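Local coordinates for protein beta-galactosidase (Bacillus circulans, PDB 4MAD) that probably removes terminal non-reducing beta-D-galactose residues from beta-D-galactosides by hydrolysis, as a glycosidase of family 35, at residues 77-82 against 145-150; 170-175 against 179-184; 404-409 against 481-486. All coordinates share one frame; numbering follows the deposited sequence.

Contact 1. Residues 77-82 against 145-150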
ATOM      1  N   GLY A  77       7.152  16.088  11.083  1.00 20.88           N
ATOM      2  CA  GLY A  77       6.541  17.249  11.639  1.00 23.33           C
ATOM      3  C   GLY A  77       5.474  17.862  10.784  1.00 26.03           C
ATOM      4  O   GLY A  77       4.896  18.843  11.164  1.00 23.88           O
ATOM      5  N   GLN A  78       5.235  17.293   9.621  1.00 23.45           N
ATOM      6  CA  GLN A  78       4.172  17.756   8.758  1.00 26.90           C
ATOM      7  C   GLN A  78       3.044  16.781   8.775  1.00 28.21           C
ATOM      8  O   GLN A  78       3.167  15.753   8.239  1.00 26.13           O
ATOM      9  CB  GLN A  78       4.655  17.817   7.331  1.00 30.39           C
ATOM     10  CG  GLN A  78       3.720  18.481   6.416  1.00 37.38           C
ATOM     11  CD  GLN A  78       3.772  18.027   4.956  1.00 43.47           C
ATOM     12  OE1 GLN A  78       4.792  17.638   4.444  1.00 37.65           O
ATOM     13  NE2 GLN A  78       2.645  18.140   4.284  1.00 46.46           N
ATOM     14  N   PHE A  79       1.942  17.143   9.392  1.00 24.55           N
ATOM     15  CA  PHE A  79       0.867  16.224   9.639  1.00 26.49           C
ATOM     16  C   PHE A  79      -0.273  16.427   8.676  1.00 25.28           C
ATOM     17  O   PHE A  79      -0.644  17.504   8.430  1.00 26.38           O
ATOM     18  CB  PHE A  79       0.418  16.350  11.077  1.00 24.91           C
ATOM     19  CG  PHE A  79       1.426  15.886  12.037  1.00 25.38           C
ATOM     20  CD1 PHE A  79       1.615  14.570  12.256  1.00 22.05           C
ATOM     21  CD2 PHE A  79       2.230  16.759  12.676  1.00 25.78           C
ATOM     22  CE1 PHE A  79       2.533  14.153  13.108  1.00 22.34           C
ATOM     23  CE2 PHE A  79       3.148  16.322  13.518  1.00 26.53           C
ATOM     24  CZ  PHE A  79       3.299  15.027  13.728  1.00 25.94           C
ATOM     25  N   VAL A  80      -0.791  15.359   8.118  1.00 23.04           N
ATOM     26  CA  VAL A  80      -1.803  15.432   7.086  1.00 24.92           C
ATOM     27  C   VAL A  80      -3.041  14.596   7.422  1.00 25.74           C
ATOM     28  O   VAL A  80      -2.964  13.430   7.572  1.00 22.05           O
ATOM     29  CB  VAL A  80      -1.249  14.952   5.720  1.00 22.97           C
ATOM     30  CG1 VAL A  80      -2.315  14.890   4.719  1.00 22.76           C
ATOM     31  CG2 VAL A  80      -0.156  15.867   5.235  1.00 26.70           C
ATOM     32  N   PHE A  81      -4.176  15.265   7.565  1.00 25.44           N
ATOM     33  CA  PHE A  81      -5.437  14.600   7.807  1.00 26.08           C
ATOM     34  C   PHE A  81      -6.593  15.033   6.870  1.00 24.04           C
ATOM     35  O   PHE A  81      -7.725  14.992   7.246  1.00 25.36           O
ATOM     36  CB  PHE A  81      -5.850  14.625   9.268  1.00 24.95           C
ATOM     37  CG  PHE A  81      -4.919  13.910  10.176  1.00 26.20           C
ATOM     38  CD1 PHE A  81      -5.117  12.614  10.517  1.00 21.18           C
ATOM     39  CD2 PHE A  81      -3.853  14.544  10.702  1.00 21.92           C
ATOM     40  CE1 PHE A  81      -4.282  12.016  11.350  1.00 21.48           C
ATOM     41  CE2 PHE A  81      -3.053  13.939  11.521  1.00 22.23           C
ATOM     42  CZ  PHE A  81      -3.255  12.697  11.854  1.00 25.80           C
ATOM     43  N   GLU A  82      -6.250  15.357   5.639  1.00 25.57           N
ATOM     44  CA  GLU A  82      -7.125  15.917   4.653  1.00 25.06           C
ATOM     45  C   GLU A  82      -7.370  14.943   3.530  1.00 26.52           C
ATOM     46  O   GLU A  82      -6.564  14.090   3.266  1.00 22.58           O
ATOM     47  CB  GLU A  82      -6.483  17.170   4.097  1.00 28.32           C
ATOM     48  CG  GLU A  82      -6.165  18.243   5.147  1.00 31.49           C
ATOM     49  CD  GLU A  82      -4.941  17.959   6.023  1.00 41.94           C
ATOM     50  OE1 GLU A  82      -3.899  17.818   5.431  1.00 40.03           O
ATOM     51  OE2 GLU A  82      -5.020  17.926   7.263  1.00 35.21           O
ATOM     52  N   PHE A 145       2.093   9.514  17.549  1.00 18.49           N
ATOM     53  CA  PHE A 145       0.974   9.046  18.313  1.00 21.41           C
ATOM     54  C   PHE A 145       0.308  10.198  19.072  1.00 20.87           C
ATOM     55  O   PHE A 145      -0.857  10.238  19.230  1.00 16.90           O
ATOM     56  CB  PHE A 145       1.366   7.922  19.258  1.00 19.83           C
ATOM     57  CG  PHE A 145       1.203   6.523  18.674  1.00 21.31           C
ATOM     58  CD1 PHE A 145       1.041   6.318  17.350  1.00 23.65           C
ATOM     59  CD2 PHE A 145       1.215   5.433  19.477  1.00 22.36           C
ATOM     60  CE1 PHE A 145       0.900   5.033  16.871  1.00 20.46           C
ATOM     61  CE2 PHE A 145       1.094   4.189  18.967  1.00 22.69           C
ATOM     62  CZ  PHE A 145       0.935   4.013  17.688  1.00 19.09           C
ATOM     63  N   ASP A 146       1.106  11.140  19.527  1.00 22.74           N
ATOM     64  CA  ASP A 146       0.489  12.246  20.224  1.00 24.39           C
ATOM     65  C   ASP A 146      -0.479  12.946  19.314  1.00 23.25           C
ATOM     66  O   ASP A 146      -1.512  13.318  19.736  1.00 25.10           O
ATOM     67  CB  ASP A 146       1.495  13.283  20.645  1.00 25.49           C
ATOM     68  CG  ASP A 146       2.278  12.885  21.845  1.00 28.42           C
ATOM     69  OD1 ASP A 146       1.949  11.925  22.492  1.00 30.40           O
ATOM     70  OD2 ASP A 146       3.285  13.525  22.101  1.00 31.82           O
ATOM     71  N   VAL A 147      -0.113  13.190  18.077  1.00 22.55           N
ATOM     72  CA  VAL A 147      -1.025  13.823  17.159  1.00 20.70           C
ATOM     73  C   VAL A 147      -2.179  12.948  16.768  1.00 20.47           C
ATOM     74  O   VAL A 147      -3.299  13.334  16.759  1.00 20.52           O
ATOM     75  CB  VAL A 147      -0.274  14.293  15.916  1.00 21.41           C
ATOM     76  CG1 VAL A 147      -1.167  14.773  14.877  1.00 23.75           C
ATOM     77  CG2 VAL A 147       0.622  15.405  16.268  1.00 25.96           C
ATOM     78  N   LEU A 148      -1.849  11.740  16.415  1.00 18.86           N
ATOM     79  CA  LEU A 148      -2.898  10.886  15.940  1.00 20.80           C
ATOM     80  C   LEU A 148      -4.000  10.659  16.959  1.00 18.94           C
ATOM     81  O   LEU A 148      -5.112  10.752  16.642  1.00 20.66           O
ATOM     82  CB  LEU A 148      -2.335   9.530  15.559  1.00 15.91           C
ATOM     83  CG  LEU A 148      -3.374   8.483  15.228  1.00 19.49           C
ATOM     84  CD1 LEU A 148      -4.027   8.810  13.959  1.00 16.01           C
ATOM     85  CD2 LEU A 148      -2.812   7.066  15.208  1.00 18.88           C
ATOM     86  N   PHE A 149      -3.654  10.365  18.191  1.00 19.69           N
ATOM     87  CA  PHE A 149      -4.640  10.082  19.210  1.00 20.75           C
ATOM     88  C   PHE A 149      -5.543  11.273  19.610  1.00 22.93           C
ATOM     89  O   PHE A 149      -6.649  11.128  20.032  1.00 20.89           O
ATOM     90  CB  PHE A 149      -4.049   9.313  20.368  1.00 20.27           C
ATOM     91  CG  PHE A 149      -3.858   7.875  20.058  1.00 22.33           C
ATOM     92  CD1 PHE A 149      -4.851   6.985  20.231  1.00 21.92           C
ATOM     93  CD2 PHE A 149      -2.695   7.452  19.505  1.00 24.39           C
ATOM     94  CE1 PHE A 149      -4.651   5.717  19.936  1.00 25.46           C
ATOM     95  CE2 PHE A 149      -2.515   6.148  19.187  1.00 22.30           C
ATOM     96  CZ  PHE A 149      -3.482   5.296  19.395  1.00 21.26           C
ATOM     97  N   GLU A 150      -4.972  12.433  19.441  1.00 23.66           N
ATOM     98  CA  GLU A 150      -5.668  13.661  19.658  1.00 26.68           C
ATOM     99  C   GLU A 150      -6.817  13.763  18.678  1.00 25.66           C
ATOM    100  O   GLU A 150      -7.817  14.257  19.011  1.00 26.82           O
ATOM    101  CB  GLU A 150      -4.730  14.849  19.532  1.00 28.75           C
ATOM    102  CG  GLU A 150      -5.313  16.108  20.030  1.00 39.59           C
ATOM    103  CD  GLU A 150      -4.384  17.320  19.902  1.00 50.34           C
ATOM    104  OE1 GLU A 150      -3.249  17.279  20.370  1.00 49.88           O
ATOM    105  OE2 GLU A 150      -4.812  18.342  19.336  1.00 55.63           O
TER
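V147 meets both phenylalanines of the loop 77-82: its CG2 lies on F79 alone, while its CG1 touches F79 and F81. V147 CG2 sits over one face of the F79 ring, 3.8 Å from the ring centroid. The line to that centroid leans 14° from the ring normal, which identifies a CH-pi contact; the methyl is displaced toward the rim on the CZ side, and V147 CG2 to F79 CZ is 3.7 Å. V147 CG1 is 3.8 Å from F79 CD1 and 3.9 Å from F81 CE2, so this branch touches both rings. The valine torsion accounts for this division, since CG1 stands opposite the backbone N (chi1 172°) and CG2 opposite the carbonyl carbon.

The parts joined lie in successive connections around the eight-stranded parallel barrel of this TIM-barrel domain. Residues 77-82 belong to the connection between strands 62-66 and 100-104, whereas helix 135-152 lies in the next connection, before strand 163-167. On the helix, V147 and L148 give the loop its apolar surface.

F81 goes deeper than F79 and is buried. Its ring receives L148 at the edge, near the ring plane, with L148 CD1 4.1 Å from F81 CE1, the two side chains crossing at about a right angle. H72 stacks on the F81 ring and also bonds through ND1 to V80 O. On the backbone side, F81 N donates to E82 OE2 at 2.8 Å, meeting it from above the carboxylate plane.

Contact 2. Residues 170-175 against 179-184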
ATOM      1  N   ASN A 170       1.279  -4.874  15.138  1.00 18.04           N
ATOM      2  CA  ASN A 170       0.829  -5.934  14.270  1.00 18.26           C
ATOM      3  C   ASN A 170       1.608  -7.177  13.980  1.00 18.26           C
ATOM      4  O   ASN A 170       2.691  -7.110  13.508  1.00 16.60           O
ATOM      5  CB  ASN A 170       0.609  -5.136  13.004  1.00 19.13           C
ATOM      6  CG  ASN A 170      -0.147  -5.911  11.955  1.00 21.39           C
ATOM      7  OD1 ASN A 170      -1.316  -6.006  12.021  1.00 22.86           O
ATOM      8  ND2 ASN A 170       0.544  -6.488  11.020  1.00 22.48           N
ATOM      9  N   GLU A 171       1.045  -8.316  14.342  1.00 15.58           N
ATOM     10  CA  GLU A 171       1.716  -9.561  14.096  1.00 17.21           C
ATOM     11  C   GLU A 171       3.193  -9.469  14.549  1.00 18.44           C
ATOM     12  O   GLU A 171       4.077  -9.840  13.840  1.00 17.11           O
ATOM     13  CB  GLU A 171       1.589  -9.950  12.622  1.00 20.38           C
ATOM     14  CG  GLU A 171       0.257 -10.467  12.217  1.00 21.59           C
ATOM     15  CD  GLU A 171       0.214 -11.208  10.861  1.00 29.44           C
ATOM     16  OE1 GLU A 171       1.011 -10.860   9.994  1.00 29.63           O
ATOM     17  OE2 GLU A 171      -0.628 -12.100  10.712  1.00 24.51           O
ATOM     18  N   TYR A 172       3.413  -8.951  15.748  1.00 15.42           N
ATOM     19  CA  TYR A 172       4.768  -8.672  16.180  1.00 15.51           C
ATOM     20  C   TYR A 172       5.624  -9.931  16.233  1.00 20.36           C
ATOM     21  O   TYR A 172       6.767  -9.888  15.947  1.00 18.18           O
ATOM     22  CB  TYR A 172       4.847  -7.901  17.471  1.00 15.25           C
ATOM     23  CG  TYR A 172       6.246  -7.508  17.834  1.00 12.73           C
ATOM     24  CD1 TYR A 172       6.969  -6.600  17.078  1.00 13.64           C
ATOM     25  CD2 TYR A 172       6.902  -8.094  18.892  1.00 15.15           C
ATOM     26  CE1 TYR A 172       8.236  -6.274  17.395  1.00 17.97           C
ATOM     27  CE2 TYR A 172       8.188  -7.770  19.186  1.00 17.53           C
ATOM     28  CZ  TYR A 172       8.846  -6.851  18.447  1.00 14.79           C
ATOM     29  OH  TYR A 172      10.108  -6.512  18.754  1.00 17.24           O
ATOM     30  N   GLY A 173       5.004 -11.048  16.580  1.00 14.69           N
ATOM     31  CA  GLY A 173       5.680 -12.289  16.748  1.00 18.11           C
ATOM     32  C   GLY A 173       6.322 -12.817  15.502  1.00 16.38           C
ATOM     33  O   GLY A 173       7.101 -13.735  15.524  1.00 17.69           O
ATOM     34  N   SER A 174       5.900 -12.266  14.393  1.00 16.80           N
ATOM     35  CA  SER A 174       6.468 -12.609  13.116  1.00 17.72           C
ATOM     36  C   SER A 174       7.746 -11.835  12.807  1.00 19.67           C
ATOM     37  O   SER A 174       8.412 -12.163  11.881  1.00 20.84           O
ATOM     38  CB  SER A 174       5.467 -12.422  11.992  1.00 16.97           C
ATOM     39  OG  SER A 174       4.325 -13.210  12.133  1.00 21.54           O
ATOM     40  N   PHE A 175       8.043 -10.804  13.582  1.00 15.82           N
ATOM     41  CA  PHE A 175       9.189  -9.955  13.364  1.00 17.96           C
ATOM     42  C   PHE A 175      10.204  -9.896  14.523  1.00 19.73           C
ATOM     43  O   PHE A 175      11.364  -9.723  14.318  1.00 17.14           O
ATOM     44  CB  PHE A 175       8.725  -8.537  13.070  1.00 16.67           C
ATOM     45  CG  PHE A 175       9.852  -7.545  12.895  1.00 16.52           C
ATOM     46  CD1 PHE A 175      10.398  -7.302  11.689  1.00 21.91           C
ATOM     47  CD2 PHE A 175      10.412  -6.918  13.955  1.00 19.40           C
ATOM     48  CE1 PHE A 175      11.428  -6.396  11.564  1.00 16.77           C
ATOM     49  CE2 PHE A 175      11.426  -6.060  13.809  1.00 18.00           C
ATOM     50  CZ  PHE A 175      11.934  -5.821  12.615  1.00 14.51           C
ATOM     51  N   GLN A 179       9.852  -7.563  24.348  1.00 23.15           N
ATOM     52  CA  GLN A 179       8.799  -7.343  25.305  1.00 25.15           C
ATOM     53  C   GLN A 179       8.795  -5.950  25.891  1.00 22.77           C
ATOM     54  O   GLN A 179       7.774  -5.384  26.108  1.00 23.79           O
ATOM     55  CB  GLN A 179       8.675  -8.502  26.304  1.00 27.20           C
ATOM     56  CG  GLN A 179       7.493  -8.443  27.242  1.00 32.25           C
ATOM     57  CD  GLN A 179       6.167  -8.845  26.651  1.00 32.12           C
ATOM     58  OE1 GLN A 179       6.086  -9.498  25.632  1.00 31.59           O
ATOM     59  NE2 GLN A 179       5.122  -8.471  27.331  1.00 30.81           N
ATOM     60  N   LYS A 180       9.963  -5.386  26.093  1.00 23.56           N
ATOM     61  CA  LYS A 180      10.018  -4.052  26.581  1.00 24.89           C
ATOM     62  C   LYS A 180       9.364  -3.119  25.588  1.00 23.14           C
ATOM     63  O   LYS A 180       8.694  -2.226  25.966  1.00 20.10           O
ATOM     64  CB  LYS A 180      11.449  -3.608  26.814  1.00 26.91           C
ATOM     65  CG  LYS A 180      12.019  -4.007  28.121  1.00 34.69           C
ATOM     66  CD  LYS A 180      13.296  -3.250  28.449  1.00 42.69           C
ATOM     67  CE  LYS A 180      13.035  -1.851  28.971  1.00 49.00           C
ATOM     68  NZ  LYS A 180      13.103  -1.670  30.456  1.00 47.91           N
ATOM     69  N   TYR A 181       9.626  -3.331  24.320  1.00 19.87           N
ATOM     70  CA  TYR A 181       8.987  -2.528  23.289  1.00 19.19           C
ATOM     71  C   TYR A 181       7.466  -2.683  23.295  1.00 19.10           C
ATOM     72  O   TYR A 181       6.768  -1.729  23.259  1.00 18.57           O
ATOM     73  CB  TYR A 181       9.490  -2.979  21.937  1.00 17.02           C
ATOM     74  CG  TYR A 181       8.717  -2.496  20.715  1.00 18.77           C
ATOM     75  CD1 TYR A 181       8.379  -1.201  20.548  1.00 20.37           C
ATOM     76  CD2 TYR A 181       8.379  -3.350  19.723  1.00 18.82           C
ATOM     77  CE1 TYR A 181       7.701  -0.792  19.426  1.00 18.61           C
ATOM     78  CE2 TYR A 181       7.699  -2.949  18.637  1.00 17.75           C
ATOM     79  CZ  TYR A 181       7.367  -1.676  18.480  1.00 17.47           C
ATOM     80  OH  TYR A 181       6.711  -1.313  17.384  1.00 17.08           O
ATOM     81  N   LEU A 182       6.985  -3.914  23.362  1.00 19.88           N
ATOM     82  CA  LEU A 182       5.557  -4.139  23.355  1.00 20.28           C
ATOM     83  C   LEU A 182       4.880  -3.494  24.573  1.00 20.50           C
ATOM     84  O   LEU A 182       3.860  -2.907  24.475  1.00 19.09           O
ATOM     85  CB  LEU A 182       5.253  -5.614  23.324  1.00 19.65           C
ATOM     86  CG  LEU A 182       5.589  -6.359  22.048  1.00 24.38           C
ATOM     87  CD1 LEU A 182       5.329  -7.837  22.169  1.00 24.45           C
ATOM     88  CD2 LEU A 182       4.857  -5.796  20.913  1.00 27.89           C
ATOM     89  N   GLN A 183       5.509  -3.631  25.720  1.00 19.54           N
ATOM     90  CA  GLN A 183       5.013  -3.044  26.933  1.00 21.71           C
ATOM     91  C   GLN A 183       4.994  -1.555  26.872  1.00 21.61           C
ATOM     92  O   GLN A 183       4.089  -0.942  27.307  1.00 22.06           O
ATOM     93  CB  GLN A 183       5.736  -3.586  28.166  1.00 20.99           C
ATOM     94  CG  GLN A 183       5.454  -5.036  28.379  1.00 19.94           C
ATOM     95  CD  GLN A 183       5.957  -5.590  29.655  1.00 32.11           C
ATOM     96  OE1 GLN A 183       6.256  -4.876  30.541  1.00 30.68           O
ATOM     97  NE2 GLN A 183       6.077  -6.886  29.730  1.00 32.52           N
ATOM     98  N   TYR A 184       6.017  -0.982  26.299  1.00 22.05           N
ATOM     99  CA  TYR A 184       6.032   0.431  26.164  1.00 22.22           C
ATOM    100  C   TYR A 184       4.913   0.910  25.237  1.00 21.11           C
ATOM    101  O   TYR A 184       4.265   1.891  25.464  1.00 20.91           O
ATOM    102  CB  TYR A 184       7.359   0.855  25.621  1.00 23.48           C
ATOM    103  CG  TYR A 184       7.487   2.328  25.536  1.00 26.19           C
ATOM    104  CD1 TYR A 184       7.973   3.045  26.590  1.00 27.91           C
ATOM    105  CD2 TYR A 184       7.100   3.004  24.420  1.00 26.68           C
ATOM    106  CE1 TYR A 184       8.082   4.382  26.533  1.00 30.35           C
ATOM    107  CE2 TYR A 184       7.225   4.351  24.340  1.00 28.44           C
ATOM    108  CZ  TYR A 184       7.713   5.047  25.410  1.00 32.33           C
ATOM    109  OH  TYR A 184       7.834   6.410  25.376  1.00 36.04           O
TER
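Y172 carries this side of the contact, packing its ring against both Y181 and L182 at the start of helix 179-192. The segment leading to it begins with N170, whose OD1 accepts a hydrogen bond from the hydroxyl of Y66 and whose side chain touches E247, the predicted nucleophile. E171, the predicted proton donor, follows, with OE2 bonded to N222 ND2.

This Asn-Glu pair, just beyond the fourth barrel strand, 163-167, is the hallmark of clan GH-A glycosidases, in which the glutamate serves as the acid/base. Y172 then opens a short 3-10 segment, 172-174, with its ring turned toward the helix: CG lies opposite the backbone N (chi1 -174°).

The rings of Y172 and Y181 form an offset edge-to-face pair, centroids 5.3 Å apart and planes at 64°. Y181 turns its edge to the face of Y172, Y181 CE2 lying 3.6 Å from Y172 CE1. At the opposite corner of the Y172 ring, on the same side of its plane, both methyls of L182 converge on one carbon: L182 CD1 is 3.6 Å and L182 CD2 3.7 Å from Y172 CD2.

Polar anchors fix both hydroxyls of these buried rings. Y172 OH is bonded to R131 O and to D178 N, while Y181 OH is bonded to E169 OE2 and Y137 OH, so neither ring depends on apolar contact alone for its position. Beyond Y172, G173 N bonds to D202 OD1. F175 N closes the turn on Y172 O at 2.8 Å, and the F175 ring has a cation-pi partner in R131.

Contact 3. Residues 404-409 against 481-486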
ATOM      1  N   GLY A 404      38.007  10.123 -19.246  1.00 25.30           N
ATOM      2  CA  GLY A 404      38.937   9.201 -19.806  1.00 26.14           C
ATOM      3  C   GLY A 404      38.248   8.091 -20.512  1.00 29.19           C
ATOM      4  O   GLY A 404      37.157   7.749 -20.187  1.00 28.24           O
ATOM      5  N   ALA A 405      38.925   7.534 -21.497  1.00 27.14           N
ATOM      6  CA  ALA A 405      38.377   6.475 -22.269  1.00 28.08           C
ATOM      7  C   ALA A 405      38.763   5.186 -21.589  1.00 29.86           C
ATOM      8  O   ALA A 405      39.841   4.697 -21.759  1.00 30.66           O
ATOM      9  CB  ALA A 405      38.919   6.510 -23.626  1.00 31.62           C
ATOM     10  N   TYR A 406      37.853   4.654 -20.794  1.00 25.00           N
ATOM     11  CA  TYR A 406      38.058   3.411 -20.092  1.00 26.11           C
ATOM     12  C   TYR A 406      37.984   2.169 -20.969  1.00 26.35           C
ATOM     13  O   TYR A 406      38.435   1.141 -20.583  1.00 28.76           O
ATOM     14  CB  TYR A 406      37.077   3.267 -18.945  1.00 25.63           C
ATOM     15  CG  TYR A 406      37.269   4.160 -17.755  1.00 21.42           C
ATOM     16  CD1 TYR A 406      36.933   3.735 -16.513  1.00 16.96           C
ATOM     17  CD2 TYR A 406      37.816   5.390 -17.861  1.00 21.33           C
ATOM     18  CE1 TYR A 406      37.085   4.508 -15.442  1.00 20.18           C
ATOM     19  CE2 TYR A 406      38.000   6.164 -16.774  1.00 22.18           C
ATOM     20  CZ  TYR A 406      37.631   5.725 -15.558  1.00 20.95           C
ATOM     21  OH  TYR A 406      37.749   6.473 -14.435  1.00 20.72           O
ATOM     22  N   GLY A 407      37.357   2.265 -22.115  1.00 25.61           N
ATOM     23  CA  GLY A 407      37.111   1.078 -22.894  1.00 24.66           C
ATOM     24  C   GLY A 407      35.999   0.182 -22.360  1.00 24.38           C
ATOM     25  O   GLY A 407      35.099   0.623 -21.754  1.00 24.32           O
ATOM     26  N   LYS A 408      36.061  -1.085 -22.651  1.00 23.53           N
ATOM     27  CA  LYS A 408      35.023  -1.962 -22.224  1.00 25.78           C
ATOM     28  C   LYS A 408      35.124  -2.177 -20.724  1.00 26.93           C
ATOM     29  O   LYS A 408      36.174  -2.544 -20.230  1.00 26.41           O
ATOM     30  CB  LYS A 408      35.201  -3.267 -22.948  1.00 28.50           C
ATOM     31  CG  LYS A 408      34.458  -4.400 -22.406  1.00 33.79           C
ATOM     32  CD  LYS A 408      34.872  -5.633 -23.093  1.00 44.79           C
ATOM     33  CE  LYS A 408      33.739  -6.194 -23.838  1.00 48.27           C
ATOM     34  NZ  LYS A 408      33.614  -5.554 -25.153  1.00 51.10           N
ATOM     35  N   GLN A 409      34.033  -1.908 -20.024  1.00 24.37           N
ATOM     36  CA  GLN A 409      33.965  -2.061 -18.586  1.00 24.95           C
ATOM     37  C   GLN A 409      32.676  -2.721 -18.132  1.00 24.66           C
ATOM     38  O   GLN A 409      31.701  -2.592 -18.759  1.00 25.94           O
ATOM     39  CB  GLN A 409      34.037  -0.713 -17.908  1.00 23.81           C
ATOM     40  CG  GLN A 409      35.288   0.028 -18.175  1.00 23.43           C
ATOM     41  CD  GLN A 409      36.463  -0.569 -17.453  1.00 22.84           C
ATOM     42  OE1 GLN A 409      36.314  -1.055 -16.397  1.00 26.60           O
ATOM     43  NE2 GLN A 409      37.622  -0.509 -18.039  1.00 25.32           N
ATOM     44  N   GLY A 481      34.294  -1.896 -13.163  1.00 20.48           N
ATOM     45  CA  GLY A 481      35.184  -2.795 -12.474  1.00 24.16           C
ATOM     46  C   GLY A 481      35.051  -2.574 -10.968  1.00 22.19           C
ATOM     47  O   GLY A 481      34.004  -2.686 -10.433  1.00 21.81           O
ATOM     48  N   ASN A 482      36.157  -2.314 -10.289  1.00 19.88           N
ATOM     49  CA  ASN A 482      36.122  -2.014  -8.877  1.00 18.40           C
ATOM     50  C   ASN A 482      36.144  -0.540  -8.601  1.00 18.27           C
ATOM     51  O   ASN A 482      36.100  -0.146  -7.468  1.00 20.17           O
ATOM     52  CB  ASN A 482      37.261  -2.663  -8.127  1.00 19.11           C
ATOM     53  CG  ASN A 482      37.175  -4.150  -8.125  1.00 25.52           C
ATOM     54  OD1 ASN A 482      36.149  -4.721  -7.925  1.00 23.62           O
ATOM     55  ND2 ASN A 482      38.273  -4.764  -8.381  1.00 26.48           N
ATOM     56  N   GLN A 483      36.227   0.257  -9.651  1.00 16.50           N
ATOM     57  CA  GLN A 483      36.301   1.672  -9.456  1.00 16.02           C
ATOM     58  C   GLN A 483      34.936   2.381  -9.268  1.00 16.06           C
ATOM     59  O   GLN A 483      34.210   2.545 -10.177  1.00 17.62           O
ATOM     60  CB  GLN A 483      37.108   2.345 -10.559  1.00 15.62           C
ATOM     61  CG  GLN A 483      37.349   3.810 -10.320  1.00 15.31           C
ATOM     62  CD  GLN A 483      37.784   4.510 -11.578  1.00 17.06           C
ATOM     63  OE1 GLN A 483      38.831   4.254 -12.040  1.00 24.58           O
ATOM     64  NE2 GLN A 483      36.979   5.352 -12.123  1.00 16.70           N
ATOM     65  N   PHE A 484      34.696   2.837  -8.060  1.00 16.34           N
ATOM     66  CA  PHE A 484      33.547   3.631  -7.747  1.00 14.57           C
ATOM     67  C   PHE A 484      33.647   4.963  -8.443  1.00 17.15           C
ATOM     68  O   PHE A 484      34.697   5.510  -8.553  1.00 14.43           O
ATOM     69  CB  PHE A 484      33.477   3.889  -6.248  1.00 15.39           C
ATOM     70  CG  PHE A 484      33.003   2.718  -5.440  1.00 16.56           C
ATOM     71  CD1 PHE A 484      31.808   2.153  -5.695  1.00 16.29           C
ATOM     72  CD2 PHE A 484      33.735   2.204  -4.415  1.00 18.54           C
ATOM     73  CE1 PHE A 484      31.347   1.128  -4.956  1.00 18.62           C
ATOM     74  CE2 PHE A 484      33.293   1.168  -3.705  1.00 18.44           C
ATOM     75  CZ  PHE A 484      32.082   0.629  -3.976  1.00 22.26           C
ATOM     76  N   LEU A 485      32.504   5.470  -8.859  1.00 16.12           N
ATOM     77  CA  LEU A 485      32.396   6.768  -9.469  1.00 15.89           C
ATOM     78  C   LEU A 485      31.921   7.813  -8.468  1.00 17.33           C
ATOM     79  O   LEU A 485      31.067   7.550  -7.727  1.00 16.24           O
ATOM     80  CB  LEU A 485      31.448   6.707 -10.666  1.00 14.92           C
ATOM     81  CG  LEU A 485      31.782   5.661 -11.733  1.00 17.53           C
ATOM     82  CD1 LEU A 485      30.787   5.678 -12.855  1.00 15.99           C
ATOM     83  CD2 LEU A 485      33.167   5.758 -12.236  1.00 16.35           C
ATOM     84  N   PHE A 486      32.551   8.967  -8.474  1.00 14.95           N
ATOM     85  CA  PHE A 486      32.226  10.019  -7.575  1.00 21.55           C
ATOM     86  C   PHE A 486      31.754  11.337  -8.253  1.00 29.48           C
ATOM     87  O   PHE A 486      31.796  11.469  -9.430  1.00 39.93           O
ATOM     88  CB  PHE A 486      33.386  10.197  -6.595  1.00 18.60           C
ATOM     89  CG  PHE A 486      33.640   8.974  -5.739  1.00 16.66           C
ATOM     90  CD1 PHE A 486      32.773   8.628  -4.748  1.00 13.98           C
ATOM     91  CD2 PHE A 486      34.702   8.163  -5.967  1.00 17.53           C
ATOM     92  CE1 PHE A 486      32.984   7.538  -3.974  1.00 16.49           C
ATOM     93  CE2 PHE A 486      34.952   7.103  -5.209  1.00 18.72           C
ATOM     94  CZ  PHE A 486      34.076   6.731  -4.243  1.00 22.09           C
TER
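The Y406 ring and the Q483 amide are set nearly square to each other, their planes 81° apart, and meet at the ring's edge. Q483 NE2 lies in the plane of the ring and donates to Y406 OH at 2.7 Å. The bond is almost linear, 175° at the hydrogen, and the hydroxyl lies in the amide plane, so the N-H points straight along its own plane at the phenolic oxygen. Q483 NE2 is also near the ring rim, 3.4 Å from Y406 CE1.

Both segments belong to the first all-beta domain, where 404-409 is a corner between sheets: strand 395-403 runs in a six-stranded antiparallel sheet, and strand 409-417 in a four-stranded one. Y406 and G407 together stand opposite the single residue L445 of strand 440-445, a classic beta bulge. On the other side, G481 and N482 form the turn of the hairpin between strands 473-480 and 483-484. The positive phi and strongly negative psi of G481, followed by N482 with negative phi and psi near zero, are those of a type II' beta turn, in which glycine is favoured at the first corner.

Q483 bridges from this hairpin to the corner with an extended chain: CG stands opposite the backbone N (chi1 -173°), and the chain beyond stays stretched, carrying the amide across to Y406. The tyrosine also touches L480, the last residue of strand 473-480.

Q409 links the corner to itself. Its chain bends at chi2, and Q409 NE2 donates to Y406 O at 3.1 Å from above the carbonyl plane, with that oxygen close to the Q409 amide plane. The same amide turns its other end to the hairpin, where Q409 OE1 is 3.9 Å from G481 N.

In the fold
Contacts 1 and 2 belong to the barrel domain, their centres 23 Å apart, and each sets a loop against a helix. Contact 2 is the buried one: every touching residue is buried, and hydroxyls secured by outside partners accompany its aromatic packing beside the predicted catalytic site. Contact 1 is partly buried, purely apolar across its interface and away from that site. Contact 3 joins a sheet corner to a hairpin at the surface of the beta domain, about 47 Å from contact 2 between centres, and it alone has a hydrogen bond across its segments. Contacts 1 and 2 use different segments, but their helices 135-152 and 179-192 pack together; contact 3 shares no element with them.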